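PDB 4I4C: UPF0255 protein frsA from Vibrio vulnificus, which probably hydrolyses carboxylic esters to an alcohol and a carboxylate, as a member of the FrsA family of alpha/beta-hydrolase proteins. Local coordinates for residues D318-R323 with G336-W341; E42-S47 with Q311-Y316; A277-S282 with V356-M361; K18-T23 with D143-Q148. All blocks are in the same frame, centred on the assembly; numbering follows the deposited sequence.

Interaction 1. Residues D318-R323 with G336-W341; sequences DVLASR and GQMAAW
Leu320 of the helix 314-323 meets Met338 and Trp341 of the segment 336-341. From its CB, directed at the other segment, the chain places CG beside the backbone N (chi1 -70°); both methyls then meet the methionine sulfur, and CD2 also meets the indole. CG itself lies 4.0 Å from Met338 SD. Of the two methyls, CD1 makes the closest approach, 3.4 Å to Met338 SD, and also reaches Met338 CE at 3.9 Å; CD2 sits 3.8 Å from the same sulfur. CD2 has a second neighbour as well, since Trp341 CZ3 is 3.8 Å from it. That methyl lies in the plane of the indole, so the leucine meets the six-membered ring at its edge. One indole face is taken by Met338, whose CG stands 3.4 Å above the plane, offset toward the rim; the sulfur therefore comes to the leucine from the side of the ring that its own chain covers. Beyond this trio, Trp341 packs edge-to-face with Phe303. All three residues are buried, and the side chain of Leu320 is about 5 Å from the bound hexanoic acid. The arrangement is that of a hydrophobic cluster bordering a ligand pocket in an alpha/beta-hydrolase.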
# COMPACT_ATOMS: atom_id res chain seq x y z
N ASP A 318 -12.69 -5.78 7.29
CA ASP A 318 -12.85 -4.41 7.81
C ASP A 318 -12.28 -3.39 6.81
O ASP A 318 -12.92 -2.37 6.51
CB ASP A 318 -12.15 -4.23 9.17
CG ASP A 318 -12.86 -4.95 10.34
OD1 ASP A 318 -13.99 -5.48 10.21
OD2 ASP A 318 -12.26 -4.94 11.45
N VAL A 319 -11.08 -3.64 6.30
CA VAL A 319 -10.50 -2.77 5.28
C VAL A 319 -11.40 -2.67 4.03
O VAL A 319 -11.60 -1.57 3.49
CB VAL A 319 -9.10 -3.24 4.86
CG1 VAL A 319 -8.65 -2.53 3.57
CG2 VAL A 319 -8.11 -2.99 5.97
N LEU A 320 -11.93 -3.80 3.59
CA LEU A 320 -12.80 -3.83 2.42
C LEU A 320 -14.09 -3.03 2.64
O LEU A 320 -14.48 -2.23 1.78
CB LEU A 320 -13.10 -5.27 2.01
CG LEU A 320 -11.88 -5.97 1.42
CD1 LEU A 320 -12.14 -7.44 1.25
CD2 LEU A 320 -11.52 -5.32 0.08
N ALA A 321 -14.73 -3.23 3.79
CA ALA A 321 -15.91 -2.47 4.16
C ALA A 321 -15.63 -0.98 4.19
O ALA A 321 -16.46 -0.18 3.76
CB ALA A 321 -16.42 -2.93 5.52
N SER A 322 -14.47 -0.59 4.70
CA SER A 322 -14.10 0.82 4.76
C SER A 322 -13.92 1.42 3.36
O SER A 322 -14.53 2.44 3.02
CB SER A 322 -12.84 0.99 5.60
OG SER A 322 -12.71 2.31 6.09
N ARG A 323 -13.09 0.78 2.54
CA ARG A 323 -12.77 1.31 1.22
C ARG A 323 -14.03 1.39 0.37
O ARG A 323 -14.17 2.28 -0.45
CB ARG A 323 -11.72 0.45 0.51
CG ARG A 323 -10.40 0.31 1.25
CD ARG A 323 -9.69 1.65 1.46
NE ARG A 323 -8.49 1.42 2.26
CZ ARG A 323 -8.46 1.53 3.59
NH1 ARG A 323 -9.54 1.90 4.26
NH2 ARG A 323 -7.33 1.27 4.25
N GLY A 336 -19.56 -11.66 -2.73
CA GLY A 336 -20.09 -11.79 -4.08
C GLY A 336 -19.76 -10.57 -4.92
O GLY A 336 -19.51 -10.67 -6.13
N GLN A 337 -19.74 -9.41 -4.28
CA GLN A 337 -19.51 -8.16 -5.00
C GLN A 337 -18.08 -7.98 -5.50
O GLN A 337 -17.88 -7.33 -6.53
CB GLN A 337 -19.91 -6.96 -4.15
CG GLN A 337 -21.42 -6.73 -4.06
CD GLN A 337 -21.80 -5.75 -2.96
OE1 GLN A 337 -21.05 -5.56 -1.99
NE2 GLN A 337 -22.96 -5.12 -3.10
N MET A 338 -17.09 -8.52 -4.80
CA MET A 338 -15.70 -8.29 -5.21
C MET A 338 -15.24 -9.06 -6.46
O MET A 338 -14.18 -8.77 -7.01
CB MET A 338 -14.74 -8.52 -4.05
CG MET A 338 -14.70 -7.34 -3.07
SD MET A 338 -13.69 -7.81 -1.70
CE MET A 338 -14.61 -9.23 -1.14
N ALA A 339 -16.05 -10.02 -6.91
CA ALA A 339 -15.74 -10.75 -8.14
C ALA A 339 -15.48 -9.79 -9.31
O ALA A 339 -14.65 -10.06 -10.19
CB ALA A 339 -16.85 -11.73 -8.47
N ALA A 340 -16.17 -8.65 -9.29
CA ALA A 340 -16.05 -7.68 -10.38
C ALA A 340 -14.67 -7.02 -10.50
O ALA A 340 -14.42 -6.29 -11.46
CB ALA A 340 -17.13 -6.63 -10.27
N TRP A 341 -13.79 -7.30 -9.54
CA TRP A 341 -12.48 -6.66 -9.51
C TRP A 341 -11.41 -7.48 -10.21
O TRP A 341 -10.31 -6.98 -10.48
CB TRP A 341 -12.03 -6.38 -8.07
CG TRP A 341 -12.83 -5.34 -7.36
CD1 TRP A 341 -13.74 -4.48 -7.90
CD2 TRP A 341 -12.78 -5.04 -5.97
NE1 TRP A 341 -14.26 -3.67 -6.93
CE2 TRP A 341 -13.69 -4.00 -5.73
CE3 TRP A 341 -12.05 -5.57 -4.89
CZ2 TRP A 341 -13.89 -3.46 -4.46
CZ3 TRP A 341 -12.25 -5.03 -3.64
CH2 TRP A 341 -13.17 -3.99 -3.43

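Interaction 2. Residues E42-S47 with Q311-Y316; sequences EKNGFS and QMPKMY
Phe46 turns the edge of its ring to Pro313: CE2 lies 3.9 Å from Pro313 CG, which sits close to the ring plane. One face of the same ring is occupied from within its own segment, Asn44 CB standing 3.6 Å above the plane over the centre. The ring thus meets the proline at its rim and the asparagine on one face. The Asn44 amide is fixed by an Asx turn, in which OD1 accepts from Phe46 N at 3.1 Å with a nearly straight N-H...O angle of 174°. The other end of that amide faces the opposite segment, and ND2 donates to a water 3.0 Å away that in turn donates to Gln311 O, bridging side chain and backbone. At the margin, the chains of Lys43, bent at chi3 (-75°), and Gln311, bent at chi2 (-45°), cross at their ends: Lys43 NZ, with CE behind it, meets Gln311 OE1 at 3.3 Å, a weak hydrogen bond. Gly45, with positive phi, ends the helix 31-44, while Pro313 is the N-cap residue of the helix 314-323. The contact joins one helix end to another's start at the surface, with Gln311 also touching Leu36 and Ile40 of the helix 31-44.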
# COMPACT_ATOMS: atom_id res chain seq x y z
N GLU A 42 -12.43 -18.30 15.84
CA GLU A 42 -12.24 -19.61 16.47
C GLU A 42 -11.37 -20.56 15.63
O GLU A 42 -10.53 -21.28 16.17
CB GLU A 42 -13.59 -20.27 16.72
CG GLU A 42 -14.27 -19.83 17.99
CD GLU A 42 -14.75 -21.02 18.78
OE1 GLU A 42 -13.91 -21.62 19.49
OE2 GLU A 42 -15.94 -21.36 18.67
N LYS A 43 -11.59 -20.59 14.32
CA LYS A 43 -10.83 -21.52 13.49
C LYS A 43 -9.35 -21.11 13.33
O LYS A 43 -8.46 -21.95 13.44
CB LYS A 43 -11.51 -21.80 12.13
CG LYS A 43 -12.77 -22.68 12.27
CD LYS A 43 -13.42 -23.08 10.94
CE LYS A 43 -14.17 -21.93 10.31
NZ LYS A 43 -14.92 -22.33 9.06
N ASN A 44 -9.08 -19.82 13.11
CA ASN A 44 -7.69 -19.40 12.93
C ASN A 44 -6.87 -19.19 14.23
O ASN A 44 -5.66 -19.37 14.24
CB ASN A 44 -7.54 -18.25 11.92
CG ASN A 44 -8.10 -16.93 12.42
OD1 ASN A 44 -7.87 -16.54 13.56
ND2 ASN A 44 -8.83 -16.23 11.55
N GLY A 45 -7.55 -18.83 15.32
CA GLY A 45 -6.91 -18.68 16.61
C GLY A 45 -5.78 -17.67 16.69
O GLY A 45 -4.97 -17.72 17.62
N PHE A 46 -5.74 -16.74 15.74
CA PHE A 46 -4.69 -15.71 15.68
C PHE A 46 -4.59 -14.86 16.94
O PHE A 46 -5.61 -14.60 17.60
CB PHE A 46 -4.89 -14.81 14.46
CG PHE A 46 -4.70 -15.52 13.14
CD1 PHE A 46 -4.04 -16.74 13.08
CD2 PHE A 46 -5.18 -14.96 11.96
CE1 PHE A 46 -3.85 -17.39 11.86
CE2 PHE A 46 -5.00 -15.61 10.75
CZ PHE A 46 -4.35 -16.82 10.70
N SER A 47 -3.37 -14.45 17.28
CA SER A 47 -3.06 -13.67 18.49
C SER A 47 -3.15 -12.17 18.26
O SER A 47 -2.89 -11.38 19.17
CB SER A 47 -1.63 -13.99 18.98
OG SER A 47 -1.55 -15.28 19.56
N GLN A 311 -13.78 -16.39 4.44
CA GLN A 311 -12.97 -17.06 5.45
C GLN A 311 -11.74 -16.26 5.85
O GLN A 311 -10.96 -16.70 6.68
CB GLN A 311 -12.58 -18.47 4.98
CG GLN A 311 -13.74 -19.45 4.96
CD GLN A 311 -14.59 -19.37 6.23
OE1 GLN A 311 -14.11 -19.66 7.33
NE2 GLN A 311 -15.84 -18.96 6.08
N MET A 312 -11.59 -15.08 5.25
CA MET A 312 -10.52 -14.13 5.56
C MET A 312 -10.60 -13.55 6.98
O MET A 312 -11.70 -13.34 7.49
CB MET A 312 -10.60 -12.95 4.59
CG MET A 312 -10.20 -13.29 3.20
SD MET A 312 -9.94 -11.75 2.34
CE MET A 312 -11.57 -10.99 2.47
N PRO A 313 -9.44 -13.26 7.59
CA PRO A 313 -9.43 -12.61 8.90
C PRO A 313 -10.23 -11.30 8.89
O PRO A 313 -10.34 -10.66 7.85
CB PRO A 313 -7.93 -12.34 9.15
CG PRO A 313 -7.26 -13.47 8.43
CD PRO A 313 -8.08 -13.64 7.16
N LYS A 314 -10.77 -10.93 10.04
CA LYS A 314 -11.62 -9.75 10.14
C LYS A 314 -10.96 -8.47 9.65
O LYS A 314 -11.63 -7.58 9.12
CB LYS A 314 -12.10 -9.57 11.58
CG LYS A 314 -13.04 -8.40 11.75
CD LYS A 314 -13.51 -8.23 13.20
CE LYS A 314 -14.45 -7.03 13.27
NZ LYS A 314 -14.94 -6.83 14.67
N MET A 315 -9.64 -8.36 9.82
CA MET A 315 -8.94 -7.13 9.40
C MET A 315 -9.11 -6.85 7.91
O MET A 315 -9.28 -5.70 7.51
CB MET A 315 -7.44 -7.17 9.72
CG MET A 315 -6.83 -5.76 9.71
SD MET A 315 -5.08 -5.61 9.28
CE MET A 315 -5.14 -5.82 7.50
N TYR A 316 -9.09 -7.90 7.09
CA TYR A 316 -9.26 -7.72 5.64
C TYR A 316 -10.68 -7.30 5.28
O TYR A 316 -10.89 -6.40 4.45
CB TYR A 316 -8.81 -8.97 4.85
CG TYR A 316 -7.33 -9.28 5.04
CD1 TYR A 316 -6.36 -8.63 4.27
CD2 TYR A 316 -6.89 -10.19 6.01
CE1 TYR A 316 -5.01 -8.88 4.45
CE2 TYR A 316 -5.53 -10.45 6.18
CZ TYR A 316 -4.60 -9.79 5.40
OH TYR A 316 -3.24 -10.03 5.55
O HOH W 1 -8.85 -16.79 8.64

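Interaction 3. Residues A277-S282 with V356-M361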
# COMPACT_ATOMS: atom_id res chain seq x y z
N ALA A 277 -4.28 -2.22 -10.81
CA ALA A 277 -4.51 -0.95 -11.46
C ALA A 277 -3.47 -0.67 -12.53
O ALA A 277 -3.78 -0.08 -13.58
CB ALA A 277 -4.52 0.18 -10.43
N MET A 278 -2.23 -1.09 -12.27
CA MET A 278 -1.15 -0.89 -13.22
C MET A 278 -1.31 -1.79 -14.45
O MET A 278 -0.99 -1.39 -15.57
CB MET A 278 0.22 -1.13 -12.56
CG MET A 278 0.50 -0.23 -11.35
SD MET A 278 0.12 1.49 -11.77
CE MET A 278 -1.36 1.73 -10.80
N VAL A 279 -1.81 -3.01 -14.24
CA VAL A 279 -2.01 -3.94 -15.35
C VAL A 279 -3.13 -3.42 -16.21
O VAL A 279 -3.00 -3.33 -17.43
CB VAL A 279 -2.45 -5.33 -14.88
CG1 VAL A 279 -2.75 -6.19 -16.08
CG2 VAL A 279 -1.40 -6.00 -14.03
N ARG A 280 -4.22 -3.06 -15.58
CA ARG A 280 -5.32 -2.40 -16.21
C ARG A 280 -4.88 -1.26 -17.08
O ARG A 280 -5.21 -1.16 -18.22
CB ARG A 280 -6.26 -1.87 -15.17
CG ARG A 280 -7.66 -2.18 -15.43
CD ARG A 280 -8.55 -1.34 -14.67
NE ARG A 280 -9.91 -1.66 -15.03
CZ ARG A 280 -10.72 -0.78 -15.54
NH1 ARG A 280 -11.93 -1.07 -15.89
NH2 ARG A 280 -10.28 0.42 -15.72
N LEU A 281 -4.09 -0.41 -16.50
CA LEU A 281 -3.55 0.74 -17.21
C LEU A 281 -2.61 0.35 -18.37
O LEU A 281 -2.50 1.07 -19.37
CB LEU A 281 -2.84 1.68 -16.23
CG LEU A 281 -2.20 2.94 -16.82
CD1 LEU A 281 -3.22 3.73 -17.64
CD2 LEU A 281 -1.64 3.81 -15.70
N SER A 282 -1.95 -0.80 -18.25
CA SER A 282 -0.96 -1.21 -19.23
C SER A 282 -1.65 -1.78 -20.45
O SER A 282 -1.03 -1.95 -21.50
CB SER A 282 0.00 -2.24 -18.64
OG SER A 282 0.87 -1.65 -17.68
N VAL A 356 3.08 -3.43 -23.88
CA VAL A 356 3.76 -3.20 -22.61
C VAL A 356 4.33 -4.49 -22.04
O VAL A 356 3.60 -5.45 -21.79
CB VAL A 356 2.82 -2.59 -21.55
CG1 VAL A 356 3.60 -2.27 -20.27
CG2 VAL A 356 2.13 -1.34 -22.11
N PRO A 357 5.65 -4.53 -21.84
CA PRO A 357 6.21 -5.70 -21.17
C PRO A 357 5.92 -5.61 -19.67
O PRO A 357 6.29 -4.64 -19.00
CB PRO A 357 7.70 -5.59 -21.48
CG PRO A 357 7.95 -4.14 -21.68
CD PRO A 357 6.67 -3.52 -22.17
N ILE A 358 5.20 -6.60 -19.16
CA ILE A 358 4.85 -6.67 -17.75
C ILE A 358 5.61 -7.80 -17.08
O ILE A 358 5.56 -8.95 -17.53
CB ILE A 358 3.34 -6.93 -17.55
CG1 ILE A 358 2.51 -5.86 -18.26
CG2 ILE A 358 2.99 -7.03 -16.06
CD1 ILE A 358 1.05 -6.21 -18.37
N LEU A 359 6.33 -7.48 -16.01
CA LEU A 359 6.92 -8.49 -15.15
C LEU A 359 6.00 -8.65 -13.96
O LEU A 359 5.72 -7.69 -13.25
CB LEU A 359 8.31 -8.05 -14.69
CG LEU A 359 8.92 -8.86 -13.55
CD1 LEU A 359 9.24 -10.26 -14.01
CD2 LEU A 359 10.17 -8.17 -12.98
N ALA A 360 5.53 -9.87 -13.73
CA ALA A 360 4.52 -10.14 -12.74
C ALA A 360 5.02 -11.19 -11.75
O ALA A 360 5.23 -12.35 -12.11
CB ALA A 360 3.22 -10.59 -13.41
N MET A 361 5.23 -10.77 -10.51
CA MET A 361 5.83 -11.62 -9.51
C MET A 361 4.96 -11.71 -8.29
O MET A 361 4.17 -10.80 -7.99
CB MET A 361 7.19 -11.05 -9.10
CG MET A 361 8.11 -10.72 -10.28
SD MET A 361 9.62 -9.86 -9.81
CE MET A 361 9.00 -8.23 -9.42
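Ser282 and Val356 make the closest approach between the helix 273-284 and the residues leading into the strand 358-363. Two contacts pair carbon with oxygen: Val356 CG2 comes within 3.3 Å of Ser282 O, and Val356 CG1 lies 3.8 Å from Ser282 OG. The valine thus straddles the serine, one methyl against its carbonyl and the other against its hydroxyl. Contacts between carbons are looser. Ile358 sends CD1 to Ser282 CB at 4.1 Å, and Val279 CG1 is 4.4 Å from the same Ile358 CD1, which reaches the helix at the end of an extended chain (chi2 167°). The two segments share no direct hydrogen bond. Ser282 OG, beside its own backbone N at chi1 -70°, donates to Met278 O one turn back at 2.8 Å, tilted 33° from that carbonyl's plane, so the buried hydroxyl is satisfied within the helix. Thr354 OG1 links the two sides, donating to Ser282 O and accepting from Val356 N. The strand pairs in parallel with strands 291-295 and 385-389, and Ser282 also touches Cys292. A helix packed on parallel strands is usual in alpha/beta folds; the eight-stranded mixed sheet, order 1-2-4-3-5-6-7-8, and the family identify an alpha/beta-hydrolase.

Interaction 4. Residues K18-T23 with D143-Q148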
# COMPACT_ATOMS: atom_id res chain seq x y z
N LYS A 18 -8.64 10.50 23.92
CA LYS A 18 -8.14 9.64 24.98
C LYS A 18 -8.91 8.31 25.02
O LYS A 18 -8.34 7.25 25.28
CB LYS A 18 -8.26 10.36 26.33
CG LYS A 18 -7.93 9.51 27.56
CD LYS A 18 -6.43 9.28 27.72
CE LYS A 18 -6.07 8.80 29.12
NZ LYS A 18 -6.68 7.48 29.46
N GLN A 19 -10.21 8.39 24.74
CA GLN A 19 -11.09 7.24 24.89
C GLN A 19 -11.69 6.82 23.55
O GLN A 19 -12.80 6.29 23.52
CB GLN A 19 -12.23 7.59 25.85
CG GLN A 19 -12.51 6.53 26.88
CD GLN A 19 -13.12 7.12 28.15
OE1 GLN A 19 -12.44 7.78 28.93
NE2 GLN A 19 -14.41 6.89 28.34
N ALA A 20 -10.97 7.05 22.46
CA ALA A 20 -11.48 6.73 21.12
C ALA A 20 -11.87 5.26 20.96
O ALA A 20 -11.30 4.37 21.60
CB ALA A 20 -10.48 7.13 20.06
N LYS A 21 -12.87 5.02 20.12
CA LYS A 21 -13.36 3.67 19.88
C LYS A 21 -12.25 2.82 19.24
O LYS A 21 -11.56 3.27 18.33
CB LYS A 21 -14.60 3.72 18.98
CG LYS A 21 -15.52 2.52 19.09
CD LYS A 21 -16.78 2.71 18.25
CE LYS A 21 -17.90 1.76 18.68
NZ LYS A 21 -17.50 0.32 18.61
N GLU A 22 -12.08 1.60 19.74
CA GLU A 22 -10.97 0.77 19.31
C GLU A 22 -11.19 0.18 17.92
O GLU A 22 -12.29 -0.28 17.58
CB GLU A 22 -10.71 -0.35 20.32
CG GLU A 22 -9.38 -1.06 20.12
CD GLU A 22 -9.46 -2.21 19.12
OE1 GLU A 22 -10.46 -2.97 19.16
OE2 GLU A 22 -8.53 -2.35 18.29
N THR A 23 -10.11 0.18 17.14
CA THR A 23 -10.08 -0.25 15.74
C THR A 23 -10.89 -1.50 15.42
O THR A 23 -11.74 -1.48 14.52
CB THR A 23 -8.62 -0.46 15.27
OG1 THR A 23 -7.86 0.70 15.60
CG2 THR A 23 -8.55 -0.69 13.75
N ASP A 143 -11.73 5.47 12.00
CA ASP A 143 -10.78 5.32 13.10
C ASP A 143 -10.16 6.66 13.46
O ASP A 143 -9.31 7.17 12.74
CB ASP A 143 -9.70 4.31 12.69
CG ASP A 143 -8.81 3.86 13.85
OD1 ASP A 143 -8.62 4.62 14.83
OD2 ASP A 143 -8.27 2.73 13.76
N ASN A 144 -10.59 7.23 14.59
CA ASN A 144 -10.11 8.54 15.01
C ASN A 144 -8.60 8.55 15.29
O ASN A 144 -7.90 9.49 14.89
CB ASN A 144 -10.87 9.05 16.25
CG ASN A 144 -12.34 9.32 15.98
OD1 ASN A 144 -12.74 9.51 14.84
ND2 ASN A 144 -13.15 9.33 17.04
N LEU A 145 -8.11 7.52 15.96
CA LEU A 145 -6.67 7.47 16.25
C LEU A 145 -5.86 7.35 14.97
O LEU A 145 -4.79 7.94 14.84
CB LEU A 145 -6.35 6.31 17.20
CG LEU A 145 -6.87 6.49 18.62
CD1 LEU A 145 -6.20 5.51 19.54
CD2 LEU A 145 -6.67 7.92 19.11
N ALA A 146 -6.40 6.59 14.01
CA ALA A 146 -5.70 6.36 12.76
C ALA A 146 -5.71 7.60 11.88
O ALA A 146 -4.73 7.87 11.19
CB ALA A 146 -6.32 5.19 12.02
N ILE A 147 -6.81 8.35 11.89
CA ILE A 147 -6.91 9.58 11.10
C ILE A 147 -5.81 10.53 11.52
O ILE A 147 -5.07 11.07 10.70
CB ILE A 147 -8.27 10.28 11.29
CG1 ILE A 147 -9.39 9.45 10.67
CG2 ILE A 147 -8.24 11.66 10.66
CD1 ILE A 147 -9.27 9.31 9.16
N GLN A 148 -5.72 10.75 12.83
CA GLN A 148 -4.65 11.56 13.40
C GLN A 148 -3.24 11.05 13.07
O GLN A 148 -2.35 11.84 12.76
CB GLN A 148 -4.84 11.66 14.93
CG GLN A 148 -5.35 13.00 15.37
CD GLN A 148 -4.40 14.11 14.96
OE1 GLN A 148 -3.25 14.15 15.41
NE2 GLN A 148 -4.86 15.00 14.09
O HOH W 2 -12.08 5.92 16.70
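Ala20 lays its methyl against the first turn of the helix 144-163, the start of a contact in which an irregular N-terminal strip runs past a helix opened by a side-chain N-cap. Its CB points at the helix and meets Leu145 on the flank of the isobutyl group, 3.9 Å from CG and 4.0 Å from CD2. Asn144 borders the same methyl at its base, CB to CB. The leucine has CG beside its backbone N (chi1 -69°), which brings CG and the methyl CD2 together against the alanine.

At Lys21 the chemistry becomes polar and involves the backbone. Lys21 O accepts from a water at 3.2 Å, a rather long bond, and that water accepts from Asn144 N at 2.9 Å, so the strip reaches an amide of the first helical turn through solvent. The amine of Lys21 leads away and bonds to Ala25 O. Glu22 likewise turns from this contact: it is the N-cap residue of the short helix 23-26, and its carboxylate bonds to Ser24 and Thr82.

Thr23 closes the contact with the one direct hydrogen bond between the segments. Asp143, the N-cap residue of the helix 144-163, divides its carboxylate between two jobs. OD1 accepts from Ala146 N at 3.1 Å, approached from well above the carboxylate plane, while OD2 faces the strip. The bond from Thr23 OG1 to Asp143 OD2 is 2.8 Å long, on the syn side and 30° out of the carboxylate plane.

In the fold
Interactions 1 and 3 are both buried; interaction 1 is apolar, while interaction 3 adds valine methyls set against serine oxygens. Interaction 2 lies at the surface and relies on a water bridge and a weak lysine-glutamine bond beside its ring-proline contact. Interaction 4 is largely buried yet mixes an alanine-leucine contact with a direct threonine-aspartate hydrogen bond. Interactions 1 and 2 share the helix 314-323 and touch directly, Leu320 CD1 lying 3.8 Å from Met312 CE; Met312 itself lines the hexanoic acid pocket. Interaction 3 packs a helix on the central sheet, while interaction 4 sits on the opposite side of the chain's centre, with centres about 37 Å apart. Along the sequence, interaction 1 nests within the loop closed by interaction 3.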